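Local coordinates for Cys-Gly metallodipeptidase DUG1 (Saccharomyces cerevisiae, PDB 4G1P), which hydrolyses the dipeptide Cys-Gly as a zinc- or manganese-dependent homodimeric peptidase and serves as the catalytic component of the glutathione-degrading complex, at residues L211-R216 / A280-I285; W390-D393 / Q398-A401; A401-T406 / P414-E419; L440-G445 / K466-Y471. All coordinates share one frame; numbering follows the deposited sequence.

Interaction 1. Residues L211-R216 / A280-I285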
loop_
_atom_site.group_PDB
_atom_site.type_symbol
_atom_site.label_atom_id
_atom_site.label_comp_id
_atom_site.label_asym_id
_atom_site.label_seq_id
_atom_site.Cartn_x
_atom_site.Cartn_y
_atom_site.Cartn_z
ATOM N N LEU A 211 -12.695 28.833 -20.582
ATOM C CA LEU A 211 -13.170 29.387 -19.330
ATOM C C LEU A 211 -14.149 28.369 -18.756
ATOM O O LEU A 211 -14.912 27.721 -19.491
ATOM C CB LEU A 211 -13.808 30.761 -19.533
ATOM C CG LEU A 211 -12.851 31.813 -20.104
ATOM C CD1 LEU A 211 -13.573 33.112 -20.304
ATOM C CD2 LEU A 211 -11.648 32.015 -19.191
ATOM N N THR A 212 -14.096 28.197 -17.444
ATOM C CA THR A 212 -14.776 27.084 -16.840
ATOM C C THR A 212 -15.955 27.555 -16.033
ATOM O O THR A 212 -15.817 28.400 -15.158
ATOM C CB THR A 212 -13.805 26.241 -16.010
ATOM O OG1 THR A 212 -12.838 25.662 -16.894
ATOM C CG2 THR A 212 -14.541 25.121 -15.278
ATOM N N TYR A 213 -17.127 27.011 -16.344
ATOM C CA TYR A 213 -18.350 27.430 -15.671
ATOM C C TYR A 213 -18.991 26.345 -14.791
ATOM O O TYR A 213 -20.062 26.569 -14.212
ATOM C CB TYR A 213 -19.362 27.984 -16.688
ATOM C CG TYR A 213 -19.894 26.970 -17.687
ATOM C CD1 TYR A 213 -19.247 26.745 -18.894
ATOM C CD2 TYR A 213 -21.050 26.253 -17.424
ATOM C CE1 TYR A 213 -19.727 25.834 -19.796
ATOM C CE2 TYR A 213 -21.533 25.337 -18.317
ATOM C CZ TYR A 213 -20.876 25.130 -19.502
ATOM O OH TYR A 213 -21.374 24.212 -20.399
ATOM N N GLY A 214 -18.339 25.185 -14.679
ATOM C CA GLY A 214 -18.878 24.079 -13.892
ATOM C C GLY A 214 -17.887 23.079 -13.309
ATOM O O GLY A 214 -16.933 22.667 -13.969
ATOM N N LEU A 215 -18.123 22.668 -12.069
ATOM C CA LEU A 215 -17.281 21.663 -11.425
ATOM C C LEU A 215 -18.102 20.505 -10.895
ATOM O O LEU A 215 -19.197 20.697 -10.370
ATOM C CB LEU A 215 -16.544 22.273 -10.240
ATOM C CG LEU A 215 -15.483 23.321 -10.520
ATOM C CD1 LEU A 215 -15.361 24.204 -9.316
ATOM C CD2 LEU A 215 -14.173 22.636 -10.813
ATOM N N ARG A 216 -17.564 19.296 -11.001
ATOM C CA ARG A 216 -18.167 18.171 -10.311
ATOM C C ARG A 216 -17.768 18.239 -8.856
ATOM O O ARG A 216 -16.690 18.721 -8.530
ATOM C CB ARG A 216 -17.626 16.871 -10.846
ATOM C CG ARG A 216 -18.127 16.425 -12.165
ATOM C CD ARG A 216 -17.061 15.526 -12.683
ATOM N NE ARG A 216 -17.536 14.290 -13.257
ATOM C CZ ARG A 216 -16.725 13.341 -13.707
ATOM N NH1 ARG A 216 -15.416 13.500 -13.619
ATOM N NH2 ARG A 216 -17.225 12.240 -14.247
ATOM N N ALA A 280 -26.606 22.989 -25.938
ATOM C CA ALA A 280 -26.113 24.028 -26.839
ATOM C C ALA A 280 -24.642 24.311 -26.590
ATOM O O ALA A 280 -23.824 24.272 -27.510
ATOM C CB ALA A 280 -26.917 25.305 -26.674
ATOM N N LEU A 281 -24.314 24.585 -25.331
ATOM C CA LEU A 281 -22.947 24.908 -24.936
ATOM C C LEU A 281 -21.921 23.816 -25.247
ATOM O O LEU A 281 -20.727 24.108 -25.334
ATOM C CB LEU A 281 -22.896 25.261 -23.454
ATOM C CG LEU A 281 -23.789 26.427 -23.043
ATOM C CD1 LEU A 281 -24.199 26.284 -21.597
ATOM C CD2 LEU A 281 -23.070 27.743 -23.253
ATOM N N TYR A 282 -22.385 22.598 -25.395
ATOM C CA TYR A 282 -21.495 21.489 -25.522
ATOM C C TYR A 282 -21.033 21.357 -26.923
ATOM O O TYR A 282 -20.143 20.613 -27.219
ATOM C CB TYR A 282 -22.118 20.187 -25.050
ATOM C CG TYR A 282 -22.359 20.112 -23.583
ATOM C CD1 TYR A 282 -21.693 20.922 -22.713
ATOM C CD2 TYR A 282 -23.268 19.254 -23.081
ATOM C CE1 TYR A 282 -21.927 20.863 -21.385
ATOM C CE2 TYR A 282 -23.479 19.184 -21.751
ATOM C CZ TYR A 282 -22.813 19.993 -20.922
ATOM O OH TYR A 282 -23.073 19.897 -19.622
ATOM N N LYS A 283 -21.625 22.097 -27.811
ATOM C CA LYS A 283 -21.255 21.890 -29.165
ATOM C C LYS A 283 -20.398 23.059 -29.494
ATOM O O LYS A 283 -20.499 24.096 -28.899
ATOM C CB LYS A 283 -22.457 21.547 -30.010
ATOM C CG LYS A 283 -22.051 20.699 -31.176
ATOM C CD LYS A 283 -20.539 20.556 -31.214
ATOM C CE LYS A 283 -20.056 20.238 -32.629
ATOM N NZ LYS A 283 -21.127 20.345 -33.669
ATOM N N ASP A 284 -19.528 22.845 -30.445
ATOM C CA ASP A 284 -18.541 23.809 -30.789
ATOM C C ASP A 284 -17.351 23.747 -29.928
ATOM O O ASP A 284 -16.516 24.600 -29.983
ATOM C CB ASP A 284 -19.093 25.175 -30.476
ATOM C CG ASP A 284 -19.700 25.800 -31.653
ATOM O OD1 ASP A 284 -19.239 25.505 -32.749
ATOM O OD2 ASP A 284 -20.672 26.540 -31.516
ATOM N N ILE A 285 -17.213 22.682 -29.200
ATOM C CA ILE A 285 -16.107 22.573 -28.313
ATOM C C ILE A 285 -15.144 21.925 -29.247
ATOM O O ILE A 285 -15.535 21.305 -30.179
ATOM C CB ILE A 285 -16.447 21.996 -26.944
ATOM C CG1 ILE A 285 -16.970 23.100 -26.073
ATOM C CG2 ILE A 285 -15.232 21.386 -26.297
ATOM C CD1 ILE A 285 -17.807 22.598 -24.961
HETATM O O HOH W 1 -19.664 23.649 -22.744
#
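The phenol end of Tyr-213 lies against Leu-281 and Tyr-282, packs on both and is bridged to the leucine carbonyl by one water. Its OH is 3.5 Å from Tyr-282 CE1 and 3.6 Å from Leu-281 CB, while Tyr-213 CZ is 4.1 Å from the methyl Leu-281 CD1. The leucine branch and the second phenol ring both approach obliquely, and the two rings do not stack. The polar link is made by the water: Tyr-213 OH donates to it over 3.0 Å, and the water in turn donates a hydrogen bond to Leu-281 O at 2.8 Å. This water sits in the plane of the Tyr-213 ring, at its edge, so the hydroxyl can donate without leaving the ring plane. Tyr-213 reaches this far because its CG stands between the backbone N and the carbonyl carbon (chi1 66°), sending the ring off the strand toward the end of helix 276-281.

Further out, Tyr-282 OH turns to Glu-278 OE2 as its main partner. The Tyr-213 ring is bounded by Phe-399, Phe-416, Arg-418 and Pro-394, and its backbone is bonded to Thr-417 and Ser-392. The contact thus illustrates how a tyrosine rooted in the middle of a mixed sheet can tie a distant helix end to it, here in the alpha/beta scaffold of an M20 metallopeptidase.

Interaction 2. Residues W390-D393 / Q398-A401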
loop_
_atom_site.group_PDB
_atom_site.type_symbol
_atom_site.label_atom_id
_atom_site.label_comp_id
_atom_site.label_asym_id
_atom_site.label_seq_id
_atom_site.Cartn_x
_atom_site.Cartn_y
_atom_site.Cartn_z
ATOM N N TRP A 390 -20.743 22.373 -8.724
ATOM C CA TRP A 390 -21.055 23.771 -8.952
ATOM C C TRP A 390 -21.318 23.989 -10.422
ATOM O O TRP A 390 -20.579 23.493 -11.268
ATOM C CB TRP A 390 -19.904 24.650 -8.470
ATOM C CG TRP A 390 -20.001 26.105 -8.842
ATOM C CD1 TRP A 390 -20.753 27.068 -8.218
ATOM C CD2 TRP A 390 -19.294 26.776 -9.897
ATOM N NE1 TRP A 390 -20.566 28.292 -8.829
ATOM C CE2 TRP A 390 -19.678 28.140 -9.861
ATOM C CE3 TRP A 390 -18.380 26.357 -10.872
ATOM C CZ2 TRP A 390 -19.176 29.086 -10.762
ATOM C CZ3 TRP A 390 -17.889 27.289 -11.766
ATOM C CH2 TRP A 390 -18.288 28.646 -11.705
ATOM N N VAL A 391 -22.396 24.696 -10.730
ATOM C CA VAL A 391 -22.701 25.014 -12.107
ATOM C C VAL A 391 -23.133 26.466 -12.152
ATOM O O VAL A 391 -23.914 26.923 -11.318
ATOM C CB VAL A 391 -23.836 24.146 -12.702
ATOM C CG1 VAL A 391 -23.829 24.248 -14.208
ATOM C CG2 VAL A 391 -23.702 22.706 -12.306
ATOM N N SER A 392 -22.619 27.194 -13.133
ATOM C CA SER A 392 -22.991 28.580 -13.288
ATOM C C SER A 392 -23.220 28.907 -14.742
ATOM O O SER A 392 -22.810 28.162 -15.631
ATOM C CB SER A 392 -21.908 29.485 -12.728
ATOM O OG SER A 392 -21.867 30.690 -13.469
ATOM N N ASP A 393 -23.884 30.033 -14.971
ATOM C CA ASP A 393 -24.128 30.527 -16.313
ATOM C C ASP A 393 -22.946 31.381 -16.705
ATOM O O ASP A 393 -22.645 32.367 -16.037
ATOM C CB ASP A 393 -25.420 31.350 -16.352
ATOM C CG ASP A 393 -25.436 32.375 -17.489
ATOM O OD1 ASP A 393 -24.884 33.486 -17.292
ATOM O OD2 ASP A 393 -26.004 32.075 -18.570
ATOM N N GLN A 398 -18.044 38.740 -15.398
ATOM C CA GLN A 398 -16.715 38.144 -15.226
ATOM C C GLN A 398 -16.254 37.334 -16.423
ATOM O O GLN A 398 -15.133 37.510 -16.890
ATOM C CB GLN A 398 -16.640 37.294 -13.955
ATOM C CG GLN A 398 -16.433 38.101 -12.681
ATOM C CD GLN A 398 -15.747 37.290 -11.602
ATOM O OE1 GLN A 398 -14.536 37.077 -11.650
ATOM N NE2 GLN A 398 -16.519 36.815 -10.636
ATOM N N PHE A 399 -17.118 36.457 -16.919
ATOM C CA PHE A 399 -16.792 35.639 -18.085
ATOM C C PHE A 399 -16.588 36.500 -19.335
ATOM O O PHE A 399 -15.729 36.222 -20.160
ATOM C CB PHE A 399 -17.866 34.565 -18.321
ATOM C CG PHE A 399 -17.748 33.369 -17.409
ATOM C CD1 PHE A 399 -16.868 32.342 -17.701
ATOM C CD2 PHE A 399 -18.522 33.267 -16.273
ATOM C CE1 PHE A 399 -16.746 31.232 -16.863
ATOM C CE2 PHE A 399 -18.424 32.159 -15.435
ATOM C CZ PHE A 399 -17.525 31.140 -15.732
ATOM N N THR A 400 -17.376 37.557 -19.465
ATOM C CA THR A 400 -17.204 38.471 -20.579
ATOM C C THR A 400 -15.843 39.129 -20.505
ATOM O O THR A 400 -15.077 39.114 -21.466
ATOM C CB THR A 400 -18.280 39.545 -20.566
ATOM O OG1 THR A 400 -19.566 38.914 -20.528
ATOM C CG2 THR A 400 -18.165 40.405 -21.794
ATOM N N ALA A 401 -15.542 39.692 -19.344
ATOM C CA ALA A 401 -14.225 40.263 -19.084
ATOM C C ALA A 401 -13.117 39.244 -19.374
ATOM O O ALA A 401 -12.148 39.554 -20.077
ATOM C CB ALA A 401 -14.131 40.764 -17.648
#
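Ser-392 and Asp-393 meet Phe-399 across a strand-turn-helix connection, in which the chain leaves strand 378-391 and almost at once enters helix 397-410. Taken in order, Trp-390 comes first. Its side chain sets out toward the helix, but the indole does not quite touch it, Trp-390 CH2 staying 4.8 Å from Phe-399 CZ; the ring is anchored instead by NE1, which bonds to Gln-430 OE1, and packs on Val-437 and Leu-439. Ser-392 makes the first true approach, with OG 4.2 Å from Phe-399 CE2, obliquely to the phenyl ring. At Asp-393 the backbone takes over: its carbonyl O is 4.2 Å from Phe-399 CD2, again at a slant. The Asp-393 carboxylate is used locally, OD1 accepting from Phe-395 N as in an Asx turn. On the helix side, Phe-399 N is bonded to Asn-396 OD1. The Phe-399 ring, its CG set opposite the carbonyl carbon (chi1 -79°), projects from the helix toward the sheet, where Leu-211 and Leu-438 also pack against it. The two oxygens near CE2 and CD2 are themselves joined, since Ser-392 OG makes a weak hydrogen bond of 3.2 Å to Asp-393 O.

Interaction 3. Residues A401-T406 / P414-E419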
loop_
_atom_site.group_PDB
_atom_site.type_symbol
_atom_site.label_atom_id
_atom_site.label_comp_id
_atom_site.label_asym_id
_atom_site.label_seq_id
_atom_site.Cartn_x
_atom_site.Cartn_y
_atom_site.Cartn_z
ATOM N N ALA A 401 -15.542 39.692 -19.344
ATOM C CA ALA A 401 -14.225 40.263 -19.084
ATOM C C ALA A 401 -13.117 39.244 -19.374
ATOM O O ALA A 401 -12.148 39.554 -20.077
ATOM C CB ALA A 401 -14.131 40.764 -17.648
ATOM N N ALA A 402 -13.278 38.031 -18.842
ATOM C CA ALA A 402 -12.276 36.980 -19.009
ATOM C C ALA A 402 -12.192 36.544 -20.457
ATOM O O ALA A 402 -11.106 36.255 -20.955
ATOM C CB ALA A 402 -12.568 35.781 -18.102
ATOM N N LYS A 403 -13.334 36.503 -21.135
ATOM C CA LYS A 403 -13.356 36.115 -22.546
ATOM C C LYS A 403 -12.537 37.085 -23.396
ATOM O O LYS A 403 -11.700 36.660 -24.191
ATOM C CB LYS A 403 -14.791 36.017 -23.071
ATOM C CG LYS A 403 -14.881 35.618 -24.516
ATOM C CD LYS A 403 -16.297 35.744 -25.047
ATOM C CE LYS A 403 -16.361 35.257 -26.496
ATOM N NZ LYS A 403 -17.583 35.710 -27.224
ATOM N N LYS A 404 -12.767 38.384 -23.220
ATOM C CA LYS A 404 -12.007 39.390 -23.973
ATOM C C LYS A 404 -10.518 39.330 -23.624
ATOM O O LYS A 404 -9.655 39.451 -24.496
ATOM C CB LYS A 404 -12.548 40.807 -23.742
ATOM C CG LYS A 404 -14.037 40.961 -24.019
ATOM C CD LYS A 404 -14.509 42.406 -23.817
ATOM C CE LYS A 404 -16.040 42.506 -23.885
ATOM N NZ LYS A 404 -16.538 43.913 -23.793
ATOM N N ALA A 405 -10.221 39.130 -22.346
ATOM C CA ALA A 405 -8.841 38.943 -21.911
ATOM C C ALA A 405 -8.181 37.759 -22.629
ATOM O O ALA A 405 -7.107 37.894 -23.191
ATOM C CB ALA A 405 -8.790 38.770 -20.418
ATOM N N THR A 406 -8.843 36.612 -22.642
ATOM C CA THR A 406 -8.288 35.442 -23.321
ATOM C C THR A 406 -8.072 35.716 -24.798
ATOM O O THR A 406 -7.021 35.397 -25.363
ATOM C CB THR A 406 -9.216 34.232 -23.194
ATOM O OG1 THR A 406 -9.430 33.952 -21.809
ATOM C CG2 THR A 406 -8.601 33.034 -23.864
ATOM N N PRO A 414 -12.054 31.719 -26.012
ATOM C CA PRO A 414 -11.947 30.455 -25.281
ATOM C C PRO A 414 -13.186 29.613 -25.442
ATOM O O PRO A 414 -14.259 30.171 -25.552
ATOM C CB PRO A 414 -11.853 30.909 -23.827
ATOM C CG PRO A 414 -12.539 32.243 -23.820
ATOM C CD PRO A 414 -12.164 32.875 -25.114
ATOM N N ASP A 415 -13.046 28.295 -25.450
ATOM C CA ASP A 415 -14.202 27.434 -25.305
ATOM C C ASP A 415 -14.784 27.629 -23.918
ATOM O O ASP A 415 -14.075 28.005 -22.978
ATOM C CB ASP A 415 -13.824 25.965 -25.505
ATOM C CG ASP A 415 -13.626 25.611 -26.965
ATOM O OD1 ASP A 415 -14.082 26.398 -27.821
ATOM O OD2 ASP A 415 -13.027 24.556 -27.265
ATOM N N PHE A 416 -16.083 27.396 -23.786
ATOM C CA PHE A 416 -16.707 27.414 -22.474
ATOM C C PHE A 416 -16.913 25.984 -21.990
ATOM O O PHE A 416 -17.634 25.202 -22.598
ATOM C CB PHE A 416 -18.021 28.178 -22.518
ATOM C CG PHE A 416 -17.851 29.665 -22.619
ATOM C CD1 PHE A 416 -17.521 30.258 -23.821
ATOM C CD2 PHE A 416 -18.035 30.470 -21.509
ATOM C CE1 PHE A 416 -17.378 31.631 -23.914
ATOM C CE2 PHE A 416 -17.893 31.839 -21.589
ATOM C CZ PHE A 416 -17.569 32.423 -22.794
ATOM N N THR A 417 -16.250 25.629 -20.902
ATOM C CA THR A 417 -16.157 24.226 -20.531
ATOM C C THR A 417 -16.546 24.004 -19.093
ATOM O O THR A 417 -16.554 24.923 -18.275
ATOM C CB THR A 417 -14.722 23.709 -20.668
ATOM O OG1 THR A 417 -13.879 24.451 -19.780
ATOM C CG2 THR A 417 -14.216 23.865 -22.084
ATOM N N ARG A 418 -16.855 22.756 -18.784
ATOM C CA ARG A 418 -17.024 22.362 -17.403
ATOM C C ARG A 418 -15.783 21.599 -16.982
ATOM O O ARG A 418 -14.859 21.448 -17.771
ATOM C CB ARG A 418 -18.308 21.557 -17.247
ATOM C CG ARG A 418 -19.526 22.424 -17.513
ATOM C CD ARG A 418 -20.783 21.617 -17.667
ATOM N NE ARG A 418 -21.260 21.111 -16.387
ATOM C CZ ARG A 418 -22.484 20.645 -16.198
ATOM N NH1 ARG A 418 -23.350 20.646 -17.199
ATOM N NH2 ARG A 418 -22.847 20.196 -15.010
ATOM N N GLU A 419 -15.750 21.161 -15.731
ATOM C CA GLU A 419 -14.590 20.459 -15.196
ATOM C C GLU A 419 -14.979 19.115 -14.605
ATOM O O GLU A 419 -15.978 19.005 -13.878
ATOM C CB GLU A 419 -13.927 21.283 -14.095
ATOM C CG GLU A 419 -12.565 21.818 -14.443
ATOM C CD GLU A 419 -11.548 20.733 -14.716
ATOM O OE1 GLU A 419 -11.505 19.744 -13.952
ATOM O OE2 GLU A 419 -10.787 20.881 -15.702
#
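Lys-403 and Thr-406, one turn apart on helix 397-410, close over Pro-414 in a helix-loop-strand unit whose strand, 415-419, runs parallel to strand 210-226 in the same sheet. Followed outward, Lys-403 begins with a CB directed past the strand segment, and its CG lies opposite the backbone N (chi1 -180°), low against the proline. CG is the atom that touches, 3.9 Å from Pro-414 CD, and the lysine crosses the pyrrolidine ring at about a right angle. CD carries on to Phe-416, standing 4.2 Å from CZ at the edge of the phenyl ring and near its plane. CE and NZ continue the extended chain outward beyond that edge. Thr-406 supplies the other wall: CB and CG2 each lie 3.8 Å from Pro-414 CD, and CG2 also packs on the proline CB. With an alanine here, lacking CG2 and OG1, the Pro-414 ring would probably lose its methyl wall and Ala-402 O its second donor. That hydroxyl bond measures 3.0 Å from Thr-406 OG1 to Ala-402 O, with the donor 36° out of the carbonyl plane and Thr-406 N reaching the same oxygen from the opposite face.

Interaction 4. Residues L440-G445 / K466-Y471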
loop_
_atom_site.group_PDB
_atom_site.type_symbol
_atom_site.label_atom_id
_atom_site.label_comp_id
_atom_site.label_asym_id
_atom_site.label_seq_id
_atom_site.Cartn_x
_atom_site.Cartn_y
_atom_site.Cartn_z
ATOM N N LEU A 440 -10.600 30.468 -13.981
ATOM C CA LEU A 440 -9.654 30.882 -15.021
ATOM C C LEU A 440 -8.449 29.956 -15.042
ATOM O O LEU A 440 -7.416 30.259 -14.444
ATOM C CB LEU A 440 -9.149 32.297 -14.727
ATOM C CG LEU A 440 -8.864 33.286 -15.857
ATOM C CD1 LEU A 440 -7.963 34.386 -15.358
ATOM C CD2 LEU A 440 -8.291 32.628 -17.096
ATOM N N PRO A 441 -8.568 28.834 -15.749
ATOM C CA PRO A 441 -7.500 27.826 -15.814
ATOM C C PRO A 441 -6.191 28.397 -16.341
ATOM O O PRO A 441 -6.165 29.098 -17.345
ATOM C CB PRO A 441 -8.040 26.807 -16.818
ATOM C CG PRO A 441 -8.976 27.591 -17.676
ATOM C CD PRO A 441 -9.633 28.581 -16.732
ATOM N N MET A 442 -5.095 28.097 -15.666
ATOM C CA MET A 442 -3.816 28.490 -16.205
ATOM C C MET A 442 -3.287 27.424 -17.139
ATOM O O MET A 442 -3.006 27.699 -18.307
ATOM C CB MET A 442 -2.804 28.746 -15.101
ATOM C CG MET A 442 -1.405 28.999 -15.624
ATOM S SD MET A 442 -0.468 29.942 -14.435
ATOM C CE MET A 442 -0.872 31.626 -14.917
ATOM N N GLY A 443 -3.152 26.206 -16.626
ATOM C CA GLY A 443 -2.453 25.170 -17.362
ATOM C C GLY A 443 -3.254 24.338 -18.350
ATOM O O GLY A 443 -4.449 24.577 -18.590
ATOM N N ARG A 444 -2.572 23.346 -18.922
ATOM C CA ARG A 444 -3.164 22.441 -19.899
ATOM C C ARG A 444 -3.666 21.173 -19.234
ATOM O O ARG A 444 -3.326 20.888 -18.089
ATOM C CB ARG A 444 -2.152 22.093 -20.983
ATOM C CG ARG A 444 -1.394 23.294 -21.512
ATOM C CD ARG A 444 -0.596 22.916 -22.730
ATOM N NE ARG A 444 0.224 24.020 -23.215
ATOM C CZ ARG A 444 1.168 23.886 -24.143
ATOM N NH1 ARG A 444 1.405 22.689 -24.677
ATOM N NH2 ARG A 444 1.879 24.940 -24.530
ATOM N N GLY A 445 -4.477 20.408 -19.958
ATOM C CA GLY A 445 -5.111 19.232 -19.390
ATOM C C GLY A 445 -4.194 18.030 -19.285
ATOM O O GLY A 445 -4.615 16.966 -18.836
ATOM N N LYS A 466 -0.753 37.293 -18.198
ATOM C CA LYS A 466 -1.239 38.361 -19.042
ATOM C C LYS A 466 -2.751 38.268 -19.125
ATOM O O LYS A 466 -3.427 39.292 -19.142
ATOM C CB LYS A 466 -0.601 38.273 -20.426
ATOM C CG LYS A 466 0.909 38.494 -20.402
ATOM C CD LYS A 466 1.547 38.267 -21.760
ATOM C CE LYS A 466 3.003 38.731 -21.783
ATOM N NZ LYS A 466 3.632 38.590 -23.124
ATOM N N THR A 467 -3.289 37.050 -19.147
ATOM C CA THR A 467 -4.739 36.900 -19.195
ATOM C C THR A 467 -5.377 37.350 -17.878
ATOM O O THR A 467 -6.435 37.993 -17.863
ATOM C CB THR A 467 -5.180 35.463 -19.563
ATOM O OG1 THR A 467 -4.748 35.157 -20.890
ATOM C CG2 THR A 467 -6.700 35.329 -19.517
ATOM N N MET A 468 -4.724 37.034 -16.773
ATOM C CA MET A 468 -5.195 37.511 -15.486
ATOM C C MET A 468 -5.149 39.042 -15.433
ATOM O O MET A 468 -6.046 39.687 -14.886
ATOM C CB MET A 468 -4.346 36.927 -14.353
ATOM C CG MET A 468 -4.494 35.438 -14.101
ATOM S SD MET A 468 -3.261 34.973 -12.859
ATOM C CE MET A 468 -3.827 33.367 -12.284
ATOM N N ALA A 469 -4.099 39.629 -15.988
ATOM C CA ALA A 469 -3.980 41.082 -15.981
ATOM C C ALA A 469 -5.096 41.755 -16.790
ATOM O O ALA A 469 -5.713 42.720 -16.344
ATOM C CB ALA A 469 -2.622 41.495 -16.511
ATOM N N ALA A 470 -5.362 41.248 -17.986
ATOM C CA ALA A 470 -6.361 41.884 -18.826
ATOM C C ALA A 470 -7.745 41.676 -18.235
ATOM O O ALA A 470 -8.588 42.576 -18.262
ATOM C CB ALA A 470 -6.296 41.364 -20.243
ATOM N N TYR A 471 -7.964 40.489 -17.684
ATOM C CA TYR A 471 -9.234 40.194 -17.034
ATOM C C TYR A 471 -9.548 41.168 -15.896
ATOM O O TYR A 471 -10.648 41.703 -15.840
ATOM C CB TYR A 471 -9.292 38.741 -16.554
ATOM C CG TYR A 471 -10.098 38.584 -15.309
ATOM C CD1 TYR A 471 -11.479 38.573 -15.354
ATOM C CD2 TYR A 471 -9.481 38.471 -14.077
ATOM C CE1 TYR A 471 -12.219 38.445 -14.203
ATOM C CE2 TYR A 471 -10.208 38.344 -12.931
ATOM C CZ TYR A 471 -11.576 38.327 -12.999
ATOM O OH TYR A 471 -12.303 38.200 -11.849
#
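The torsions of Leu-440 and Met-468 bring their aliphatic groups together: Leu-440 holds an intermediate chi1 of -144°, and Met-468 places CG opposite its carbonyl carbon (chi1 -69°) and then runs extended. The two leucine methyls divide the helix surface between them. CD1 settles 3.8 Å from Met-468 CG and also comes near Met-468 CA, while CD2 lies 4.0 Å from Thr-467 CG2. The side chains cross at a slant. Thr-467 can offer a methyl because its hydroxyl is turned the other way, bonded to Gly-463 O within its own helix, 458-477. Farther along the loop, Met-442 reaches over with its end, and the two methionine methyls meet, Met-442 CE to Met-468 CE, at 4.3 Å. Ser-144 of helix 135-154 touches both methionines, as does Ser-199, whose OG is bonded to Leu-440 O. The Met-442 side chain is about 10 Å from a bound zinc ion, so the contact lies near the metal site without belonging to it. Across the two segments there is no hydrogen bond or charge pair. Methyl and methylene groups meet by van der Waals contact in a buried place, so the fit probably depends on complementary shape more than on any directional bond.

Overall arrangement
From the N terminus, interaction 1 closes the longest loop: 63 residues lie between segments 211-216 and 280-285, which join strand 210-226 to helix 276-281 and the residues after it. Interaction 2 closes a four-residue turn into helix 397-410, and interaction 3, which starts at the shared Ala-401, closes a seven-residue loop out of it. Interaction 4 follows, with 20 residues between its segments, the last already in helix 458-477. None nests within or crosses another. Interactions 1 to 3 converge on one mixed sheet, where strand 210-226 is flanked by strands 378-391 and 415-419. Helix 397-410 carries this cluster to interaction 4: Ala-405 packs on Ala-470, and Gln-398 OE1 probably bonds to Tyr-471 OH.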